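Side-chain contacts in hypothetical protein (Pseudomonas syringae pv. tomato, PDB 2OT9), which is of unknown function but belongs to the YaeQ family of the PDDEXK nuclease-like clan: residues Y47-N52 and L172-G177; P87-L92 and I118-N123; W94-T99 and K122-V127; L104-Y107 and V112-G115. All blocks are in the same frame, centred on the assembly; numbering follows the deposited sequence.

Contact 1: Y47-N52 and L172-G177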
loop_
_atom_site.group_PDB
_atom_site.type_symbol
_atom_site.label_atom_id
_atom_site.label_comp_id
_atom_site.label_asym_id
_atom_site.label_seq_id
_atom_site.Cartn_x
_atom_site.Cartn_y
_atom_site.Cartn_z
ATOM N N TYR A 47 -1.248 4.075 1.183
ATOM C CA TYR A 47 -1.078 5.501 1.456
ATOM C C TYR A 47 -2.028 5.983 2.559
ATOM O O TYR A 47 -1.594 6.679 3.486
ATOM C CB TYR A 47 -1.280 6.335 0.171
ATOM C CG TYR A 47 -0.939 7.799 0.368
ATOM C CD1 TYR A 47 0.386 8.227 0.386
ATOM C CD2 TYR A 47 -1.945 8.742 0.571
ATOM C CE1 TYR A 47 0.707 9.555 0.596
ATOM C CE2 TYR A 47 -1.643 10.077 0.777
ATOM C CZ TYR A 47 -0.314 10.477 0.789
ATOM O OH TYR A 47 -0.003 11.792 0.997
ATOM N N ALA A 48 -3.323 5.643 2.439
ATOM C CA ALA A 48 -4.322 6.030 3.438
ATOM C C ALA A 48 -4.042 5.330 4.777
ATOM O O ALA A 48 -4.098 5.954 5.851
ATOM C CB ALA A 48 -5.737 5.705 2.943
ATOM N N PHE A 49 -3.691 4.049 4.702
ATOM C CA PHE A 49 -3.562 3.194 5.877
ATOM C C PHE A 49 -2.335 3.538 6.729
ATOM O O PHE A 49 -2.348 3.357 7.949
ATOM C CB PHE A 49 -3.519 1.732 5.436
ATOM C CG PHE A 49 -3.726 0.752 6.549
ATOM C CD1 PHE A 49 -4.918 0.742 7.282
ATOM C CD2 PHE A 49 -2.743 -0.185 6.846
ATOM C CE1 PHE A 49 -5.126 -0.194 8.324
ATOM C CE2 PHE A 49 -2.939 -1.127 7.884
ATOM C CZ PHE A 49 -4.124 -1.123 8.615
ATOM N N TRP A 50 -1.287 4.041 6.089
ATOM C CA TRP A 50 -0.093 4.467 6.813
ATOM C C TRP A 50 0.249 5.929 6.613
ATOM O O TRP A 50 1.414 6.310 6.727
ATOM C CB TRP A 50 1.097 3.580 6.437
ATOM C CG TRP A 50 1.021 2.212 7.041
ATOM C CD1 TRP A 50 1.163 1.887 8.366
ATOM C CD2 TRP A 50 0.821 0.984 6.342
ATOM N NE1 TRP A 50 1.036 0.539 8.528
ATOM C CE2 TRP A 50 0.850 -0.047 7.301
ATOM C CE3 TRP A 50 0.619 0.654 4.989
ATOM C CZ2 TRP A 50 0.691 -1.407 6.955
ATOM C CZ3 TRP A 50 0.464 -0.693 4.637
ATOM C CH2 TRP A 50 0.503 -1.708 5.617
ATOM N N TYR A 51 -0.775 6.742 6.340
ATOM C CA TYR A 51 -0.608 8.164 6.074
ATOM C C TYR A 51 0.313 8.902 7.061
ATOM O O TYR A 51 0.192 8.736 8.277
ATOM C CB TYR A 51 -1.958 8.904 6.008
ATOM C CG TYR A 51 -1.712 10.358 5.709
ATOM C CD1 TYR A 51 -1.386 10.780 4.411
ATOM C CD2 TYR A 51 -1.697 11.308 6.738
ATOM C CE1 TYR A 51 -1.098 12.129 4.152
ATOM C CE2 TYR A 51 -1.405 12.640 6.484
ATOM C CZ TYR A 51 -1.104 13.038 5.194
ATOM O OH TYR A 51 -0.817 14.371 4.971
ATOM N N ASN A 52 1.200 9.737 6.500
ATOM C CA ASN A 52 2.097 10.627 7.234
ATOM C C ASN A 52 2.391 11.749 6.228
ATOM O O ASN A 52 2.390 11.502 5.012
ATOM C CB ASN A 52 3.375 9.834 7.585
ATOM C CG ASN A 52 4.316 10.584 8.466
ATOM O OD1 ASN A 52 5.136 11.374 7.988
ATOM N ND2 ASN A 52 4.233 10.333 9.774
ATOM N N LEU A 172 -8.505 -6.208 6.030
ATOM C CA LEU A 172 -7.186 -6.751 5.726
ATOM C C LEU A 172 -7.000 -8.034 6.503
ATOM O O LEU A 172 -7.426 -8.131 7.646
ATOM C CB LEU A 172 -6.100 -5.750 6.103
ATOM C CG LEU A 172 -6.165 -4.385 5.422
ATOM C CD1 LEU A 172 -5.111 -3.492 6.054
ATOM C CD2 LEU A 172 -5.989 -4.474 3.871
ATOM N N GLN A 173 -6.397 -9.030 5.867
ATOM C CA GLN A 173 -6.015 -10.251 6.572
ATOM C C GLN A 173 -4.555 -10.132 6.973
ATOM O O GLN A 173 -3.692 -10.094 6.107
ATOM C CB GLN A 173 -6.209 -11.490 5.690
ATOM C CG GLN A 173 -5.772 -12.802 6.409
ATOM C CD GLN A 173 -5.856 -14.046 5.528
ATOM O OE1 GLN A 173 -5.302 -14.090 4.431
ATOM N NE2 GLN A 173 -6.536 -15.069 6.023
ATOM N N TRP A 174 -4.274 -10.090 8.268
ATOM C CA TRP A 174 -2.883 -10.004 8.744
ATOM C C TRP A 174 -2.185 -11.358 8.704
ATOM O O TRP A 174 -2.645 -12.313 9.340
ATOM C CB TRP A 174 -2.824 -9.362 10.151
ATOM C CG TRP A 174 -3.096 -7.909 10.032
ATOM C CD1 TRP A 174 -4.312 -7.287 10.152
ATOM C CD2 TRP A 174 -2.155 -6.893 9.676
ATOM N NE1 TRP A 174 -4.173 -5.934 9.910
ATOM C CE2 TRP A 174 -2.860 -5.670 9.618
ATOM C CE3 TRP A 174 -0.768 -6.893 9.418
ATOM C CZ2 TRP A 174 -2.233 -4.459 9.314
ATOM C CZ3 TRP A 174 -0.152 -5.690 9.094
ATOM C CH2 TRP A 174 -0.880 -4.489 9.055
ATOM N N LEU A 175 -1.085 -11.445 7.953
ATOM C CA LEU A 175 -0.274 -12.661 7.902
ATOM C C LEU A 175 0.840 -12.648 8.966
ATOM O O LEU A 175 1.118 -13.669 9.605
ATOM C CB LEU A 175 0.335 -12.868 6.504
ATOM C CG LEU A 175 -0.602 -13.426 5.426
ATOM C CD1 LEU A 175 -1.652 -12.438 5.033
ATOM C CD2 LEU A 175 0.175 -13.911 4.176
ATOM N N THR A 176 1.464 -11.488 9.153
ATOM C CA THR A 176 2.492 -11.316 10.179
ATOM C C THR A 176 2.514 -9.855 10.628
ATOM O O THR A 176 2.210 -8.955 9.840
ATOM C CB THR A 176 3.899 -11.767 9.677
ATOM O OG1 THR A 176 4.793 -11.884 10.794
ATOM C CG2 THR A 176 4.470 -10.766 8.687
ATOM N N GLY A 177 2.855 -9.625 11.888
ATOM C CA GLY A 177 3.031 -8.265 12.388
ATOM C C GLY A 177 1.706 -7.530 12.464
ATOM O O GLY A 177 0.659 -8.153 12.673
#
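Phe-49, in the last turn of helix 37-49, meets Leu-172 and Trp-174 near the end of strand 166-174, so the end of helix 37-49 packs on a face of the mixed sheet of a YaeQ-family protein. The two partners meet the phenyl ring differently. Leu-172 lays its CD1 methyl over one face of the phenyl ring, a CH-pi contact with CD1 3.8 Å from the Phe-49 centroid and 20° off the ring normal. Trp-174 comes to the rim instead: its CZ2 lies 3.7 Å from Phe-49 CE2, close to the planes of both rings. One step along, Trp-174 CH2 reaches Trp-50 CZ2 at 4.0 Å as the two indoles pass one another, running in contrary senses.

What positions the phenyl ring is seen in the next shell. Its CG stands opposite the backbone N (chi1 -166°), which carries the ring out from the helix toward the strand, while Trp-50, the first residue to leave helical geometry, offers it an indole face. Phe-49 CD2 sits 3.5 Å above the centre of that face. On the far strand, Leu-175 and Thr-176 both face Ile-129 in a classic beta bulge. Arg-179 closes the group from the C-terminal tail: it makes a cation-pi contact with Phe-49, its NH2 is hydrogen-bonded to Phe-49 O, and its backbone O receives the indole N-H of Trp-50 NE1.

Contact 2: P87-L92 and I118-N123. With SRT (S,R meso-tartaric acid), chain C.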
loop_
_atom_site.group_PDB
_atom_site.type_symbol
_atom_site.label_atom_id
_atom_site.label_comp_id
_atom_site.label_asym_id
_atom_site.label_seq_id
_atom_site.Cartn_x
_atom_site.Cartn_y
_atom_site.Cartn_z
ATOM N N PRO A 87 6.320 -9.648 -3.411
ATOM C CA PRO A 87 7.795 -9.679 -3.447
ATOM C C PRO A 87 8.298 -10.969 -2.803
ATOM O O PRO A 87 7.606 -11.529 -1.944
ATOM C CB PRO A 87 8.200 -8.472 -2.598
ATOM C CG PRO A 87 7.029 -8.238 -1.677
ATOM C CD PRO A 87 5.807 -8.617 -2.480
ATOM N N ASP A 88 9.462 -11.459 -3.219
ATOM C CA ASP A 88 10.006 -12.683 -2.624
ATOM C C ASP A 88 10.710 -12.417 -1.284
ATOM O O ASP A 88 10.916 -11.265 -0.897
ATOM C CB ASP A 88 10.874 -13.491 -3.630
ATOM C CG ASP A 88 12.173 -12.781 -4.047
ATOM O OD1 ASP A 88 12.739 -11.979 -3.266
ATOM O OD2 ASP A 88 12.661 -13.074 -5.172
ATOM N N ALA A 89 11.074 -13.490 -0.579
ATOM C CA ALA A 89 11.688 -13.377 0.736
ATOM C C ALA A 89 13.058 -12.703 0.685
ATOM O O ALA A 89 13.453 -12.067 1.644
ATOM C CB ALA A 89 11.806 -14.765 1.391
ATOM N N ASP A 90 13.803 -12.892 -0.402
ATOM C CA ASP A 90 15.101 -12.224 -0.551
ATOM C C ASP A 90 14.920 -10.697 -0.558
ATOM O O ASP A 90 15.629 -9.978 0.145
ATOM C CB ASP A 90 15.841 -12.706 -1.807
ATOM C CG ASP A 90 16.339 -14.148 -1.682
ATOM O OD1 ASP A 90 17.119 -14.431 -0.760
ATOM O OD2 ASP A 90 15.973 -14.988 -2.532
ATOM N N ARG A 91 13.939 -10.215 -1.308
ATOM C CA ARG A 91 13.703 -8.766 -1.433
ATOM C C ARG A 91 13.270 -8.180 -0.097
ATOM O O ARG A 91 13.777 -7.135 0.331
ATOM C CB ARG A 91 12.650 -8.448 -2.513
ATOM C CG ARG A 91 12.420 -6.926 -2.650
ATOM C CD ARG A 91 11.594 -6.485 -3.857
ATOM N NE ARG A 91 11.383 -5.026 -3.803
ATOM C CZ ARG A 91 12.229 -4.110 -4.271
ATOM N NH1 ARG A 91 13.366 -4.472 -4.867
ATOM N NH2 ARG A 91 11.926 -2.813 -4.161
ATOM N N LEU A 92 12.351 -8.867 0.574
ATOM C CA LEU A 92 11.933 -8.466 1.920
ATOM C C LEU A 92 13.100 -8.454 2.890
ATOM O O LEU A 92 13.203 -7.543 3.706
ATOM C CB LEU A 92 10.816 -9.376 2.446
ATOM C CG LEU A 92 9.481 -9.164 1.722
ATOM C CD1 LEU A 92 8.469 -10.196 2.172
ATOM C CD2 LEU A 92 8.919 -7.746 1.928
ATOM N N ILE A 118 6.511 -16.875 4.006
ATOM C CA ILE A 118 6.275 -16.754 5.449
ATOM C C ILE A 118 7.284 -17.533 6.328
ATOM O O ILE A 118 7.772 -16.988 7.322
ATOM C CB ILE A 118 4.792 -17.087 5.834
ATOM C CG1 ILE A 118 3.789 -16.109 5.165
ATOM C CG2 ILE A 118 4.614 -17.186 7.340
ATOM C CD1 ILE A 118 4.025 -14.608 5.403
ATOM N N PRO A 119 7.602 -18.792 5.964
ATOM C CA PRO A 119 8.589 -19.528 6.754
ATOM C C PRO A 119 10.004 -18.951 6.670
ATOM O O PRO A 119 10.810 -19.223 7.562
ATOM C CB PRO A 119 8.593 -20.934 6.115
ATOM C CG PRO A 119 7.294 -21.034 5.398
ATOM C CD PRO A 119 7.072 -19.630 4.868
ATOM N N ALA A 120 10.287 -18.165 5.632
ATOM C CA ALA A 120 11.646 -17.694 5.346
ATOM C C ALA A 120 11.998 -16.336 5.965
ATOM O O ALA A 120 13.161 -15.909 5.909
ATOM C CB ALA A 120 11.880 -17.652 3.824
ATOM N N ILE A 121 10.993 -15.660 6.528
ATOM C CA ILE A 121 11.166 -14.311 7.040
ATOM C C ILE A 121 11.010 -14.218 8.559
ATOM O O ILE A 121 10.863 -13.124 9.101
ATOM C CB ILE A 121 10.206 -13.320 6.364
ATOM C CG1 ILE A 121 8.743 -13.698 6.643
ATOM C CG2 ILE A 121 10.477 -13.229 4.860
ATOM C CD1 ILE A 121 7.769 -12.674 6.164
ATOM N N LYS A 122 11.072 -15.365 9.232
ATOM C CA LYS A 122 10.946 -15.437 10.695
ATOM C C LYS A 122 11.905 -14.529 11.444
ATOM O O LYS A 122 11.520 -13.879 12.415
ATOM C CB LYS A 122 11.168 -16.874 11.183
ATOM C CG LYS A 122 10.136 -17.867 10.698
ATOM C CD LYS A 122 8.743 -17.397 11.035
ATOM C CE LYS A 122 7.836 -18.562 11.379
ATOM N NZ LYS A 122 6.538 -18.038 11.943
ATOM N N ASN A 123 13.151 -14.487 10.988
ATOM C CA ASN A 123 14.202 -13.748 11.683
ATOM C C ASN A 123 14.308 -12.282 11.284
ATOM O O ASN A 123 15.153 -11.542 11.805
ATOM C CB ASN A 123 15.546 -14.448 11.498
ATOM C CG ASN A 123 15.548 -15.842 12.075
ATOM O OD1 ASN A 123 14.767 -16.144 12.987
ATOM N ND2 ASN A 123 16.420 -16.708 11.549
HETATM O O1 SRT C . 4.310 -8.036 -6.707
HETATM O O11 SRT C . 6.108 -8.894 -7.598
HETATM C C1 SRT C . 5.423 -7.917 -7.240
HETATM C C2 SRT C . 5.922 -6.507 -7.416
HETATM O O2 SRT C . 6.374 -6.155 -8.733
HETATM C C3 SRT C . 6.998 -6.303 -6.374
HETATM O O3 SRT C . 6.259 -6.032 -5.180
HETATM C C4 SRT C . 7.949 -5.180 -6.739
HETATM O O4 SRT C . 7.532 -4.091 -7.219
HETATM O O41 SRT C . 9.164 -5.389 -6.540
#
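Ile-121 holds CG1 between its backbone N and carbonyl carbon (chi1 62°), a crowded position that turns the CG2 branch beside the backbone N and toward Ala-89, where CG2 stops 4.0 Å from Ala-89 CB. Ala-89 CB also meets a second methyl, Ala-120 CB, at 3.8 Å. Small side chains thus let the first turn of helix 89-96 come close to the loop after helix 111-117, with the CA atoms of Ala-89 and Ala-120 6.3 Å apart. Ile-121 also packs on Ile-129 of strand 127-131.

The start of that helix is fixed by Asp-88 at the N-cap. Its OD1 accepts from Arg-91 N at 2.9 Å, an N-H...O angle of 157°, and is approached nearly end-on.

Arg-91 then runs extended from CG to NE, away from the loop and into the tartaric acid pocket. Ligand atom O41 lies over one face of the guanidinium, 3.5 Å from Arg-91 NE, while the arginine's NH2 is salt-bridged to Glu-83 and its NH1 is hydrogen-bonded to Val-64 O. Methyl packing thus covers one flank of the helix; on the other, Arg-91 may favour the ligand carboxylate electrostatically, although its charge is shared with Glu-83, and Arg-39 NH2 is hydrogen-bonded to the ligand.

Contact 3: W94-T99 and K122-V127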
loop_
_atom_site.group_PDB
_atom_site.type_symbol
_atom_site.label_atom_id
_atom_site.label_comp_id
_atom_site.label_asym_id
_atom_site.label_seq_id
_atom_site.Cartn_x
_atom_site.Cartn_y
_atom_site.Cartn_z
ATOM N N TRP A 94 16.407 -8.015 2.251
ATOM C CA TRP A 94 17.332 -6.935 1.964
ATOM C C TRP A 94 16.758 -5.533 2.136
ATOM O O TRP A 94 17.451 -4.643 2.632
ATOM C CB TRP A 94 17.968 -7.110 0.589
ATOM C CG TRP A 94 18.986 -8.237 0.602
ATOM C CD1 TRP A 94 19.885 -8.529 1.599
ATOM C CD2 TRP A 94 19.204 -9.199 -0.430
ATOM N NE1 TRP A 94 20.660 -9.628 1.235
ATOM C CE2 TRP A 94 20.247 -10.063 0.004
ATOM C CE3 TRP A 94 18.598 -9.442 -1.669
ATOM C CZ2 TRP A 94 20.703 -11.127 -0.769
ATOM C CZ3 TRP A 94 19.061 -10.503 -2.428
ATOM C CH2 TRP A 94 20.089 -11.329 -1.975
ATOM N N CYS A 95 15.509 -5.342 1.734
ATOM C CA CYS A 95 14.851 -4.061 1.962
ATOM C C CYS A 95 14.697 -3.773 3.449
ATOM O O CYS A 95 14.961 -2.655 3.880
ATOM C CB CYS A 95 13.508 -3.976 1.231
ATOM S SG CYS A 95 13.687 -3.969 -0.590
ATOM N N SER A 96 14.316 -4.782 4.236
ATOM C CA SER A 96 14.070 -4.615 5.677
ATOM C C SER A 96 15.283 -4.123 6.435
ATOM O O SER A 96 15.146 -3.485 7.485
ATOM C CB SER A 96 13.557 -5.904 6.319
ATOM O OG SER A 96 14.577 -6.884 6.365
ATOM N N ARG A 97 16.464 -4.431 5.903
ATOM C CA ARG A 97 17.720 -3.947 6.443
ATOM C C ARG A 97 17.903 -2.443 6.221
ATOM O O ARG A 97 18.690 -1.817 6.925
ATOM C CB ARG A 97 18.896 -4.725 5.826
ATOM C CG ARG A 97 18.854 -6.201 6.170
ATOM C CD ARG A 97 20.028 -6.977 5.599
ATOM N NE ARG A 97 19.890 -8.391 5.945
ATOM C CZ ARG A 97 20.630 -9.377 5.441
ATOM N NH1 ARG A 97 21.590 -9.121 4.553
ATOM N NH2 ARG A 97 20.405 -10.625 5.836
ATOM N N ARG A 98 17.191 -1.888 5.241
ATOM C CA ARG A 98 17.299 -0.470 4.860
ATOM C C ARG A 98 16.381 0.466 5.678
ATOM O O ARG A 98 16.509 1.689 5.573
ATOM C CB ARG A 98 17.022 -0.289 3.354
ATOM C CG ARG A 98 18.192 -0.615 2.421
ATOM C CD ARG A 98 17.853 -0.416 0.928
ATOM N NE ARG A 98 17.854 0.997 0.514
ATOM C CZ ARG A 98 17.538 1.438 -0.710
ATOM N NH1 ARG A 98 17.560 2.738 -0.971
ATOM N NH2 ARG A 98 17.202 0.592 -1.680
ATOM N N THR A 99 15.513 -0.103 6.522
ATOM C CA THR A 99 14.402 0.639 7.169
ATOM C C THR A 99 14.172 0.171 8.614
ATOM O O THR A 99 14.593 -0.925 8.994
ATOM C CB THR A 99 13.094 0.423 6.348
ATOM O OG1 THR A 99 12.018 1.228 6.853
ATOM C CG2 THR A 99 12.685 -1.050 6.355
ATOM N N LYS A 122 11.072 -15.365 9.232
ATOM C CA LYS A 122 10.946 -15.437 10.695
ATOM C C LYS A 122 11.905 -14.529 11.444
ATOM O O LYS A 122 11.520 -13.879 12.415
ATOM C CB LYS A 122 11.168 -16.874 11.183
ATOM C CG LYS A 122 10.136 -17.867 10.698
ATOM C CD LYS A 122 8.743 -17.397 11.035
ATOM C CE LYS A 122 7.836 -18.562 11.379
ATOM N NZ LYS A 122 6.538 -18.038 11.943
ATOM N N ASN A 123 13.151 -14.487 10.988
ATOM C CA ASN A 123 14.202 -13.748 11.683
ATOM C C ASN A 123 14.308 -12.282 11.284
ATOM O O ASN A 123 15.153 -11.542 11.805
ATOM C CB ASN A 123 15.546 -14.448 11.498
ATOM C CG ASN A 123 15.548 -15.842 12.075
ATOM O OD1 ASN A 123 14.767 -16.144 12.987
ATOM N ND2 ASN A 123 16.420 -16.708 11.549
ATOM N N LEU A 124 13.451 -11.864 10.361
ATOM C CA LEU A 124 13.461 -10.489 9.916
ATOM C C LEU A 124 12.862 -9.585 10.981
ATOM O O LEU A 124 11.967 -9.987 11.726
ATOM C CB LEU A 124 12.737 -10.348 8.581
ATOM C CG LEU A 124 13.403 -11.048 7.387
ATOM C CD1 LEU A 124 12.708 -10.618 6.135
ATOM C CD2 LEU A 124 14.868 -10.680 7.300
ATOM N N LYS A 125 13.377 -8.361 11.041
ATOM C CA LYS A 125 13.007 -7.404 12.078
ATOM C C LYS A 125 11.891 -6.491 11.572
ATOM O O LYS A 125 12.023 -5.885 10.503
ATOM C CB LYS A 125 14.236 -6.590 12.505
ATOM C CG LYS A 125 15.494 -7.437 12.725
ATOM C CD LYS A 125 16.453 -6.813 13.723
ATOM C CE LYS A 125 17.380 -7.866 14.312
ATOM N NZ LYS A 125 18.603 -8.114 13.480
ATOM N N ASN A 126 10.791 -6.428 12.331
ATOM C CA ASN A 126 9.654 -5.545 12.049
ATOM C C ASN A 126 9.166 -5.592 10.594
ATOM O O ASN A 126 9.073 -4.560 9.906
ATOM C CB ASN A 126 9.957 -4.096 12.463
ATOM C CG ASN A 126 8.686 -3.262 12.714
ATOM O OD1 ASN A 126 7.578 -3.787 12.776
ATOM N ND2 ASN A 126 8.866 -1.960 12.899
ATOM N N VAL A 127 8.848 -6.793 10.133
ATOM C CA VAL A 127 8.199 -6.954 8.836
ATOM C C VAL A 127 6.730 -7.286 9.089
ATOM O O VAL A 127 6.408 -8.148 9.907
ATOM C CB VAL A 127 8.892 -8.027 7.954
ATOM C CG1 VAL A 127 8.118 -8.254 6.647
ATOM C CG2 VAL A 127 10.346 -7.630 7.670
HETATM O O HOH W 1 12.118 -3.475 8.905
#
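Ser-96, in the last turn of helix 89-96, reaches the loop 122-127 with a side chain of only two heavy atoms, and each of them meets something different. Its CB rests against the Val-127 CG2 methyl at 3.9 Å. CB also comes within 4.5 Å of Lys-125 O, so that lysine joins in through its backbone, while its side chain leads away.

From CB the hydroxyl turns to lie between the backbone N and the carbonyl carbon (chi1 70°). There OG faces the fork of Leu-124, 3.9 Å from CD2 and 4.2 Å from CD1. These are van der Waals contacts, and the polar needs of the hydroxyl are met within its own helix: OG is hydrogen-bonded to Thr-93 O, with a weaker bond to Leu-92 O. A small serine can thus show an apolar neighbour its oxygen while that oxygen is held by the helix behind it.

A water links the two backbones beside this packing. It donates to Lys-125 O at 2.9 Å and weakly to Ser-96 O at 3.3 Å, with other acceptors competing for its two protons, so the two bonds need not be full at once.

The loop enters the sheet beyond this point. Asn-126 is tied by its ND2 to Glu-100 O, by its OD1 to Asn-128 ND2, and by its backbone to Thr-102. Ser-96 and Val-127 both pack on Thr-102, so the end of helix 89-96 lies against strand 101-106 and against the start of its sheet neighbour, strand 127-131.

Contact 4: L104-Y107 and V112-G115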
loop_
_atom_site.group_PDB
_atom_site.type_symbol
_atom_site.label_atom_id
_atom_site.label_comp_id
_atom_site.label_asym_id
_atom_site.label_seq_id
_atom_site.Cartn_x
_atom_site.Cartn_y
_atom_site.Cartn_z
ATOM N N LEU A 104 4.113 -4.840 3.956
ATOM C CA LEU A 104 3.688 -5.297 2.642
ATOM C C LEU A 104 2.178 -5.433 2.643
ATOM O O LEU A 104 1.612 -6.114 3.523
ATOM C CB LEU A 104 4.340 -6.638 2.306
ATOM C CG LEU A 104 3.728 -7.426 1.138
ATOM C CD1 LEU A 104 3.915 -6.678 -0.211
ATOM C CD2 LEU A 104 4.338 -8.821 1.071
ATOM N N LEU A 105 1.523 -4.796 1.660
ATOM C CA LEU A 105 0.133 -5.112 1.356
ATOM C C LEU A 105 0.099 -6.070 0.175
ATOM O O LEU A 105 0.250 -5.652 -0.988
ATOM C CB LEU A 105 -0.694 -3.858 1.006
ATOM C CG LEU A 105 -1.199 -2.962 2.120
ATOM C CD1 LEU A 105 -2.201 -1.964 1.560
ATOM C CD2 LEU A 105 -1.853 -3.825 3.235
ATOM N N ALA A 106 -0.103 -7.345 0.477
ATOM C CA ALA A 106 -0.077 -8.389 -0.523
ATOM C C ALA A 106 -1.452 -8.475 -1.193
ATOM O O ALA A 106 -2.454 -8.105 -0.583
ATOM C CB ALA A 106 0.291 -9.716 0.141
ATOM N N TYR A 107 -1.497 -8.909 -2.450
ATOM C CA TYR A 107 -2.779 -9.152 -3.123
ATOM C C TYR A 107 -2.589 -10.216 -4.178
ATOM O O TYR A 107 -1.452 -10.608 -4.474
ATOM C CB TYR A 107 -3.379 -7.854 -3.709
ATOM C CG TYR A 107 -2.673 -7.356 -4.953
ATOM C CD1 TYR A 107 -3.165 -7.685 -6.237
ATOM C CD2 TYR A 107 -1.548 -6.551 -4.858
ATOM C CE1 TYR A 107 -2.522 -7.245 -7.383
ATOM C CE2 TYR A 107 -0.870 -6.100 -6.015
ATOM C CZ TYR A 107 -1.374 -6.451 -7.269
ATOM O OH TYR A 107 -0.727 -6.030 -8.411
ATOM N N VAL A 112 0.493 -20.255 -2.967
ATOM C CA VAL A 112 1.857 -20.676 -3.259
ATOM C C VAL A 112 2.882 -19.704 -2.632
ATOM O O VAL A 112 3.839 -20.123 -1.984
ATOM C CB VAL A 112 2.080 -20.849 -4.791
ATOM C CG1 VAL A 112 3.557 -21.094 -5.104
ATOM C CG2 VAL A 112 1.232 -22.000 -5.326
ATOM N N TRP A 113 2.648 -18.412 -2.809
ATOM C CA TRP A 113 3.516 -17.357 -2.266
ATOM C C TRP A 113 3.713 -17.442 -0.742
ATOM O O TRP A 113 4.853 -17.439 -0.259
ATOM C CB TRP A 113 2.935 -15.986 -2.649
ATOM C CG TRP A 113 3.731 -14.827 -2.138
ATOM C CD1 TRP A 113 4.798 -14.234 -2.748
ATOM C CD2 TRP A 113 3.532 -14.132 -0.903
ATOM N NE1 TRP A 113 5.264 -13.197 -1.978
ATOM C CE2 TRP A 113 4.513 -13.120 -0.834
ATOM C CE3 TRP A 113 2.619 -14.268 0.156
ATOM C CZ2 TRP A 113 4.612 -12.251 0.249
ATOM C CZ3 TRP A 113 2.705 -13.389 1.231
ATOM C CH2 TRP A 113 3.696 -12.390 1.265
ATOM N N GLU A 114 2.617 -17.520 0.015
ATOM C CA GLU A 114 2.710 -17.523 1.493
ATOM C C GLU A 114 3.552 -18.709 1.984
ATOM O O GLU A 114 4.332 -18.587 2.924
ATOM C CB GLU A 114 1.317 -17.518 2.128
ATOM C CG GLU A 114 0.567 -18.843 1.991
ATOM C CD GLU A 114 -0.927 -18.742 2.231
ATOM O OE1 GLU A 114 -1.446 -17.641 2.571
ATOM O OE2 GLU A 114 -1.585 -19.791 2.068
ATOM N N GLY A 115 3.410 -19.841 1.306
ATOM C CA GLY A 115 4.107 -21.061 1.660
ATOM C C GLY A 115 5.605 -20.952 1.517
ATOM O O GLY A 115 6.345 -21.552 2.300
#
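Leu-104 and Trp-113 face each other across the first half of a beta-alpha-beta unit, strand 101-106 to helix 111-117, and their side chains point at one another from the strand and the helix. Apolar packing makes up the contact itself. Leu-104 CD2 reaches the benzene part of the indole, 3.5 Å from Trp-113 CZ2 and 3.6 Å from Trp-113 CH2, in an oblique approach. Ala-106, two residues along and directed to the same side of the strand, adds a looser touch of CB on Trp-113 CH2 at 4.5 Å. The indole gets there because its CG is trans to the backbone N (chi1 179°), which sends it straight out from the helix.

Polar bonding lies around the packing. Trp-113 NE1, buried with its ring, is hydrogen-bonded to Pro-87 O, a bond that limits how the indole can rotate. On the helix, Glu-114 forms a salt bridge with Arg-111.

The strand is held by backbone bonds on both edges, to Asn-128 and Ala-130 of strand 127-131 and to Glu-83 of strand 78-84 and Gly-85 just after it. Leu-105 points to the other face of the sheet, onto Val-42 and Ala-46 of helix 37-49, so strand 101-106 lies between that helix and helix 111-117.

How the contacts relate
Contacts 2 and 3 share Lys-122 and Asn-123 and both draw on helix 89-96; their centres are 9 Å apart, and Leu-124 CD1 packs 3.9 Å from Leu-92 C. Contact 4 joins contact 2 near the ligand, where Pro-87 CD meets Leu-104 CD1 at 3.5 Å. It also touches contact 1 through the sheet, Leu-105 CG lying 3.8 Å from Trp-50 CZ3 and, on the other face, Trp-113 CZ3 3.9 Å from Leu-175 CD2. Contact 2 supplies Pro-87 and Arg-91 to the tartaric acid pocket. The Leu-104 side chain is about 6 Å from that ligand, whereas those of Val-127 and Trp-50 stay about 12 and 13 Å away.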